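Local coordinates for protein adenosine deaminase (Burkholderia ambifaria, PDB 4GXW) that probably deaminates adenine or a related purine at a zinc-dependent active site, at residues P277-W280 with A281-P285; R23-F26 with H27-K31. All blocks are in the same frame, centred on the assembly; numbering follows the deposited sequence.

Interaction 1 of 2, residues P277-W280 with A281-P285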
ATOM      1  N   PRO A 277     -10.206  21.460  -2.690  1.00 17.78           N
ATOM      2  CA  PRO A 277      -9.103  21.235  -3.630  1.00 17.72           C
ATOM      3  C   PRO A 277      -7.955  22.253  -3.542  1.00 19.73           C
ATOM      4  O   PRO A 277      -6.809  21.868  -3.784  1.00 27.52           O
ATOM      5  CB  PRO A 277      -9.787  21.271  -5.012  1.00 22.95           C
ATOM      6  CG  PRO A 277     -11.191  21.724  -4.771  1.00 32.84           C
ATOM      7  CD  PRO A 277     -11.518  21.389  -3.350  1.00 19.10           C
ATOM      8  N   ASP A 278      -8.240  23.498  -3.167  1.00 21.11           N
ATOM      9  CA  ASP A 278      -7.193  24.513  -3.042  1.00 24.95           C
ATOM     10  C   ASP A 278      -6.357  24.368  -1.762  1.00 22.92           C
ATOM     11  O   ASP A 278      -5.371  25.082  -1.569  1.00 26.67           O
ATOM     12  CB  ASP A 278      -7.789  25.926  -3.147  1.00 26.18           C
ATOM     13  CG  ASP A 278      -8.355  26.430  -1.829  1.00 29.45           C
ATOM     14  OD1 ASP A 278      -9.013  25.651  -1.112  1.00 34.38           O
ATOM     15  OD2 ASP A 278      -8.158  27.626  -1.521  1.00 42.49           O
ATOM     16  N   GLN A 279      -6.741  23.436  -0.894  1.00 19.25           N
ATOM     17  CA  GLN A 279      -6.029  23.252   0.369  1.00 20.15           C
ATOM     18  C   GLN A 279      -5.528  21.824   0.581  1.00 17.96           C
ATOM     19  O   GLN A 279      -4.814  21.552   1.543  1.00 17.17           O
ATOM     20  CB  GLN A 279      -6.909  23.673   1.554  1.00 21.35           C
ATOM     21  CG  GLN A 279      -6.780  25.141   1.944  1.00 28.46           C
ATOM     22  CD  GLN A 279      -7.410  25.433   3.290  1.00 34.63           C
ATOM     23  OE1 GLN A 279      -8.634  25.451   3.422  1.00 36.13           O
ATOM     24  NE2 GLN A 279      -6.576  25.647   4.304  1.00 33.95           N
ATOM     25  N   TRP A 280      -5.905  20.916  -0.314  1.00 15.71           N
ATOM     26  CA  TRP A 280      -5.567  19.500  -0.151  1.00 15.22           C
ATOM     27  C   TRP A 280      -4.066  19.243   0.021  1.00 14.08           C
ATOM     28  O   TRP A 280      -3.644  18.627   1.006  1.00 15.22           O
ATOM     29  CB  TRP A 280      -6.138  18.675  -1.311  1.00 12.60           C
ATOM     30  CG  TRP A 280      -5.602  17.283  -1.377  1.00 13.75           C
ATOM     31  CD1 TRP A 280      -5.977  16.218  -0.608  1.00 11.15           C
ATOM     32  CD2 TRP A 280      -4.594  16.795  -2.271  1.00 11.93           C
ATOM     33  NE1 TRP A 280      -5.256  15.102  -0.963  1.00 11.93           N
ATOM     34  CE2 TRP A 280      -4.399  15.431  -1.982  1.00 13.16           C
ATOM     35  CE3 TRP A 280      -3.837  17.386  -3.286  1.00 14.50           C
ATOM     36  CZ2 TRP A 280      -3.482  14.643  -2.679  1.00 12.27           C
ATOM     37  CZ3 TRP A 280      -2.920  16.605  -3.971  1.00 16.34           C
ATOM     38  CH2 TRP A 280      -2.747  15.248  -3.662  1.00 12.98           C
ATOM     39  N   ALA A 281      -3.258  19.722  -0.916  1.00 13.82           N
ATOM     40  CA  ALA A 281      -1.816  19.500  -0.835  1.00 15.00           C
ATOM     41  C   ALA A 281      -1.218  20.190   0.387  1.00 18.41           C
ATOM     42  O   ALA A 281      -0.307  19.663   1.031  1.00 18.65           O
ATOM     43  CB  ALA A 281      -1.131  19.978  -2.098  1.00 20.28           C
ATOM     44  N   GLU A 282      -1.730  21.374   0.700  1.00 16.78           N
ATOM     45  CA  GLU A 282      -1.224  22.169   1.814  1.00 19.99           C
ATOM     46  C   GLU A 282      -1.522  21.589   3.195  1.00 20.99           C
ATOM     47  O   GLU A 282      -0.686  21.670   4.102  1.00 19.36           O
ATOM     48  CB  GLU A 282      -1.800  23.579   1.733  1.00 22.38           C
ATOM     49  CG  GLU A 282      -1.201  24.408   0.624  1.00 26.31           C
ATOM     50  CD  GLU A 282       0.252  24.720   0.885  1.00 29.10           C
ATOM     51  OE1 GLU A 282       0.571  25.118   2.030  1.00 31.67           O
ATOM     52  OE2 GLU A 282       1.074  24.557  -0.043  1.00 30.60           O
ATOM     53  N   ARG A 283      -2.709  21.005   3.351  1.00 17.76           N
ATOM     54  CA  ARG A 283      -3.199  20.622   4.674  1.00 19.57           C
ATOM     55  C   ARG A 283      -3.183  19.127   4.957  1.00 19.51           C
ATOM     56  O   ARG A 283      -3.540  18.695   6.055  1.00 21.97           O
ATOM     57  CB  ARG A 283      -4.604  21.168   4.903  1.00 18.96           C
ATOM     58  CG  ARG A 283      -4.644  22.677   5.063  1.00 23.10           C
ATOM     59  CD  ARG A 283      -3.662  23.156   6.131  1.00 29.39           C
ATOM     60  NE  ARG A 283      -3.884  22.493   7.415  1.00 35.18           N
ATOM     61  CZ  ARG A 283      -4.726  22.933   8.346  1.00 32.62           C
ATOM     62  NH1 ARG A 283      -5.428  24.039   8.139  1.00 30.04           N
ATOM     63  NH2 ARG A 283      -4.873  22.264   9.485  1.00 38.17           N
ATOM     64  N   HIS A 284      -2.771  18.334   3.975  1.00 16.36           N
ATOM     65  CA  HIS A 284      -2.615  16.903   4.183  1.00 13.27           C
ATOM     66  C   HIS A 284      -1.586  16.654   5.286  1.00 16.45           C
ATOM     67  O   HIS A 284      -0.453  17.109   5.184  1.00 15.61           O
ATOM     68  CB  HIS A 284      -2.135  16.257   2.893  1.00 15.84           C
ATOM     69  CG  HIS A 284      -2.419  14.795   2.803  1.00 15.45           C
ATOM     70  ND1 HIS A 284      -2.042  13.895   3.778  1.00 13.57           N
ATOM     71  CD2 HIS A 284      -3.032  14.070   1.838  1.00 16.89           C
ATOM     72  CE1 HIS A 284      -2.414  12.681   3.417  1.00 16.32           C
ATOM     73  NE2 HIS A 284      -3.019  12.760   2.246  1.00 18.77           N
ATOM     74  N   PRO A 285      -1.972  15.922   6.342  1.00 12.68           N
ATOM     75  CA  PRO A 285      -1.023  15.690   7.440  1.00 12.80           C
ATOM     76  C   PRO A 285       0.268  15.004   7.010  1.00 12.74           C
ATOM     77  O   PRO A 285       1.302  15.201   7.654  1.00 12.34           O
ATOM     78  CB  PRO A 285      -1.799  14.786   8.398  1.00 15.64           C
ATOM     79  CG  PRO A 285      -3.225  15.107   8.141  1.00 19.25           C
ATOM     80  CD  PRO A 285      -3.322  15.423   6.663  1.00 13.22           C
TER
HETATM   81  O   HOH W   1      -4.232  21.236  -3.304  1.00 18.36           O
HETATM   82  O   HOH W   2      -3.136  22.965  -1.618  1.00 20.46           O
HETATM   83  O   HOH W   3      -4.951  12.314  -0.110  1.00 10.47           O
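Q279 and W280 meet residues 281-284 within a single short helical turn, and the two residues ahead of them join that turn through water. P277 starts the approach: its carbonyl O accepts a bond from a water that in turn accepts from A281 N, 3.0 Å away. D278 O repeats the pattern more weakly, through a second water bound to E282 N. Water thus accepts from two N-H groups of the first turn, A281 N and E282 N.

Q279 sits at the N-cap. Its carbonyl O takes R283 N at 2.8 Å, almost in line with the C=O. Its side chain runs alongside that of R283, where Q279 NE2 reaches R283 CG at 3.6 Å, with the amide and guanidinium planes 64° apart; two long polar chains suit this outer side.

W280 O closes the turn with a weak bond from H284 N. Chi1 of 168° sets the indole CG opposite the backbone N, which lets the side chain run beside that of H284, pointing the same way. The two rings meet obliquely, and W280 NE1 approaches H284 CD2 at 3.7 Å. A third water lies in both ring planes, accepting from W280 NE1 at 2.9 Å and weakly from H284 NE2, while H284 ND1 is bonded to M286 N. A281, small enough to fit beside the indole, brings CB to 3.9 Å from W280 CE3. F321 meets both buried rings.

This is a one-turn helix with Q279 at its N-cap and water at its first N-H groups, in the connection between parallel strands 261-264 and 295-298 of the TIM-barrel fold.

Interaction 2 of 2, residues R23-F26 with H27-K31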
ATOM      1  N   ARG A  23       9.924  12.646 -15.051  1.00 13.50           N
ATOM      2  CA  ARG A  23       9.221  11.366 -15.162  1.00 13.07           C
ATOM      3  C   ARG A  23      10.181  10.191 -15.325  1.00 12.71           C
ATOM      4  O   ARG A  23       9.945   9.125 -14.760  1.00 13.48           O
ATOM      5  CB  ARG A  23       8.178  11.401 -16.283  1.00 13.55           C
ATOM      6  CG  ARG A  23       7.040  12.379 -15.995  1.00 15.54           C
ATOM      7  CD  ARG A  23       6.013  12.444 -17.111  1.00 15.81           C
ATOM      8  NE  ARG A  23       4.950  13.371 -16.740  1.00 17.32           N
ATOM      9  CZ  ARG A  23       4.900  14.640 -17.114  1.00 19.94           C
ATOM     10  NH1 ARG A  23       5.830  15.140 -17.919  1.00 24.23           N
ATOM     11  NH2 ARG A  23       3.905  15.404 -16.699  1.00 22.04           N
ATOM     12  N   ALA A  24      11.265  10.398 -16.067  1.00 13.71           N
ATOM     13  CA  ALA A  24      12.271   9.363 -16.242  1.00 12.77           C
ATOM     14  C   ALA A  24      12.940   9.061 -14.901  1.00 13.77           C
ATOM     15  O   ALA A  24      13.202   7.896 -14.585  1.00 13.98           O
ATOM     16  CB  ALA A  24      13.309   9.791 -17.282  1.00 14.80           C
ATOM     17  N   PHE A  25      13.206  10.109 -14.116  1.00 12.35           N
ATOM     18  CA  PHE A  25      13.782   9.952 -12.778  1.00 11.95           C
ATOM     19  C   PHE A  25      12.865   9.132 -11.877  1.00 11.80           C
ATOM     20  O   PHE A  25      13.296   8.154 -11.285  1.00 11.45           O
ATOM     21  CB  PHE A  25      14.086  11.321 -12.150  1.00 12.26           C
ATOM     22  CG  PHE A  25      14.532  11.250 -10.714  1.00 12.90           C
ATOM     23  CD1 PHE A  25      15.843  10.930 -10.391  1.00 11.84           C
ATOM     24  CD2 PHE A  25      13.638  11.509  -9.688  1.00 12.20           C
ATOM     25  CE1 PHE A  25      16.255  10.862  -9.066  1.00 13.46           C
ATOM     26  CE2 PHE A  25      14.043  11.444  -8.366  1.00 17.01           C
ATOM     27  CZ  PHE A  25      15.352  11.118  -8.052  1.00 15.98           C
ATOM     28  N   PHE A  26      11.597   9.519 -11.787  1.00 11.49           N
ATOM     29  CA  PHE A  26      10.688   8.823 -10.874  1.00 11.04           C
ATOM     30  C   PHE A  26      10.501   7.370 -11.284  1.00 10.74           C
ATOM     31  O   PHE A  26      10.388   6.485 -10.431  1.00 11.26           O
ATOM     32  CB  PHE A  26       9.335   9.544 -10.789  1.00 11.58           C
ATOM     33  CG  PHE A  26       9.432  10.936 -10.231  1.00 11.64           C
ATOM     34  CD1 PHE A  26      10.071  11.166  -9.018  1.00 12.49           C
ATOM     35  CD2 PHE A  26       8.919  12.021 -10.932  1.00 12.53           C
ATOM     36  CE1 PHE A  26      10.185  12.444  -8.507  1.00 16.05           C
ATOM     37  CE2 PHE A  26       9.019  13.305 -10.418  1.00 15.11           C
ATOM     38  CZ  PHE A  26       9.657  13.514  -9.205  1.00 15.01           C
ATOM     39  N   HIS A  27      10.477   7.129 -12.589  1.00 11.48           N
ATOM     40  CA  HIS A  27      10.346   5.778 -13.114  1.00 11.80           C
ATOM     41  C   HIS A  27      11.549   4.892 -12.800  1.00 12.00           C
ATOM     42  O   HIS A  27      11.376   3.736 -12.407  1.00 11.87           O
ATOM     43  CB  HIS A  27      10.082   5.803 -14.625  1.00 12.10           C
ATOM     44  CG  HIS A  27       9.788   4.452 -15.195  1.00 14.70           C
ATOM     45  ND1 HIS A  27       8.507   3.952 -15.295  1.00 15.33           N
ATOM     46  CD2 HIS A  27      10.610   3.478 -15.652  1.00 16.46           C
ATOM     47  CE1 HIS A  27       8.551   2.733 -15.805  1.00 20.29           C
ATOM     48  NE2 HIS A  27       9.815   2.420 -16.025  1.00 18.14           N
ATOM     49  N   ALA A  28      12.752   5.437 -12.983  1.00 11.87           N
ATOM     50  CA  ALA A  28      13.992   4.686 -12.809  1.00 10.71           C
ATOM     51  C   ALA A  28      14.316   4.370 -11.347  1.00 10.53           C
ATOM     52  O   ALA A  28      15.054   3.426 -11.061  1.00 11.73           O
ATOM     53  CB  ALA A  28      15.149   5.434 -13.448  1.00 12.33           C
ATOM     54  N   LEU A  29      13.777   5.172 -10.428  0.69 11.30           N
ATOM     55  CA  LEU A  29      14.026   4.998  -8.994  0.69 10.03           C
ATOM     56  C   LEU A  29      13.762   3.567  -8.555  0.69 10.35           C
ATOM     57  O   LEU A  29      12.677   3.042  -8.780  0.69 11.38           O
ATOM     58  CB  LEU A  29      13.105   5.902  -8.166  0.69 15.76           C
ATOM     59  CG  LEU A  29      13.343   7.404  -8.069  0.69 15.77           C
ATOM     60  CD1 LEU A  29      12.427   8.013  -7.023  0.69 18.07           C
ATOM     61  CD2 LEU A  29      14.797   7.678  -7.744  0.69 18.56           C
ATOM     62  N   PRO A  30      14.744   2.928  -7.913  1.00 10.05           N
ATOM     63  CA  PRO A  30      14.430   1.601  -7.360  1.00 10.76           C
ATOM     64  C   PRO A  30      13.472   1.761  -6.188  1.00  8.92           C
ATOM     65  O   PRO A  30      13.623   2.707  -5.404  1.00  9.97           O
ATOM     66  CB  PRO A  30      15.782   1.063  -6.885  1.00 13.63           C
ATOM     67  CG  PRO A  30      16.686   2.261  -6.801  1.00 20.02           C
ATOM     68  CD  PRO A  30      16.150   3.321  -7.717  1.00 11.39           C
ATOM     69  N   LYS A  31      12.503   0.855  -6.074  1.00  8.88           N
ATOM     70  CA  LYS A  31      11.438   1.003  -5.098  1.00  8.62           C
ATOM     71  C   LYS A  31      11.095  -0.278  -4.377  1.00  8.82           C
ATOM     72  O   LYS A  31      11.230  -1.383  -4.923  1.00  9.83           O
ATOM     73  CB  LYS A  31      10.149   1.463  -5.794  1.00  9.53           C
ATOM     74  CG  LYS A  31      10.242   2.777  -6.567  1.00  9.14           C
ATOM     75  CD  LYS A  31       8.997   2.988  -7.429  1.00  9.04           C
ATOM     76  CE  LYS A  31       9.146   4.159  -8.397  1.00 10.12           C
ATOM     77  NZ  LYS A  31      10.093   3.912  -9.544  1.00 10.34           N
TER
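F25 and L29 are brought together by opposite choices at their first torsions: F25 sets CG anti to N (chi1 173°), whereas L29 sets CG beside its own N and anti to C. The leucine therefore extends over one face of the phenyl ring. In the conformer described, L29 CD2 makes a CH-pi contact 3.9 Å from the F25 ring centroid, displaced toward the rim and nearest F25 CZ at 3.5 Å. L29 CD1 comes to the edge of the F26 ring more loosely, 4.4 Å from F26 CD1. Phenylalanine and leucine suit this side of the helix because helices 325-338 and 343-371 pack on it.

K31 depends on another torsion. Its chain is extended as far as CE, where a turn at chi4 (72°) brings NZ back under the end of helix 20-28. There K31 NZ donates to F26 O at 2.7 Å, in the carbonyl plane, and to L29 O at 2.8 Å, on a lone pair; H108 O is a further partner.

The backbone makes clear what the lysine supplies. H27 N bonds to R23 O, A28 N to A24 O, and L29 N to F25 O at 3.1 Å, after which L29 leaves helical geometry. The next carbonyl, F26 O, would look to residue 30, but P30 has no N-H to give. A28, with only a methyl group, lets the last turn lie close to L360 of helix 343-371.

A buried ammonium group held by several main-chain carbonyls replaces the missing backbone donor and ties the helix end to strand 31-33. The negative end of the helix dipole would be expected to favour its positive charge.

Interactions 1 and 2 do not touch: their centres are 25 Å apart and their nearest atoms about 14 Å. Residues 23-31 lead into strand 31-33 of the barrel, next to strand 110-117; residues 277-285 come much later, ahead of strand 295-298. Each is followed by zinc ligands: H35 and H37 after interaction 2, D301 after interaction 1, with H216 completing the protein ligands. Neither contact supplies a ligand itself. The side chain of H284 lies about 12 Å from the zinc ion, and that of K31 about 12 Å from the side chain of H35. The side chain of H284 is also about 10 Å from that of D301, so both contacts lie outside the first shell of the metal.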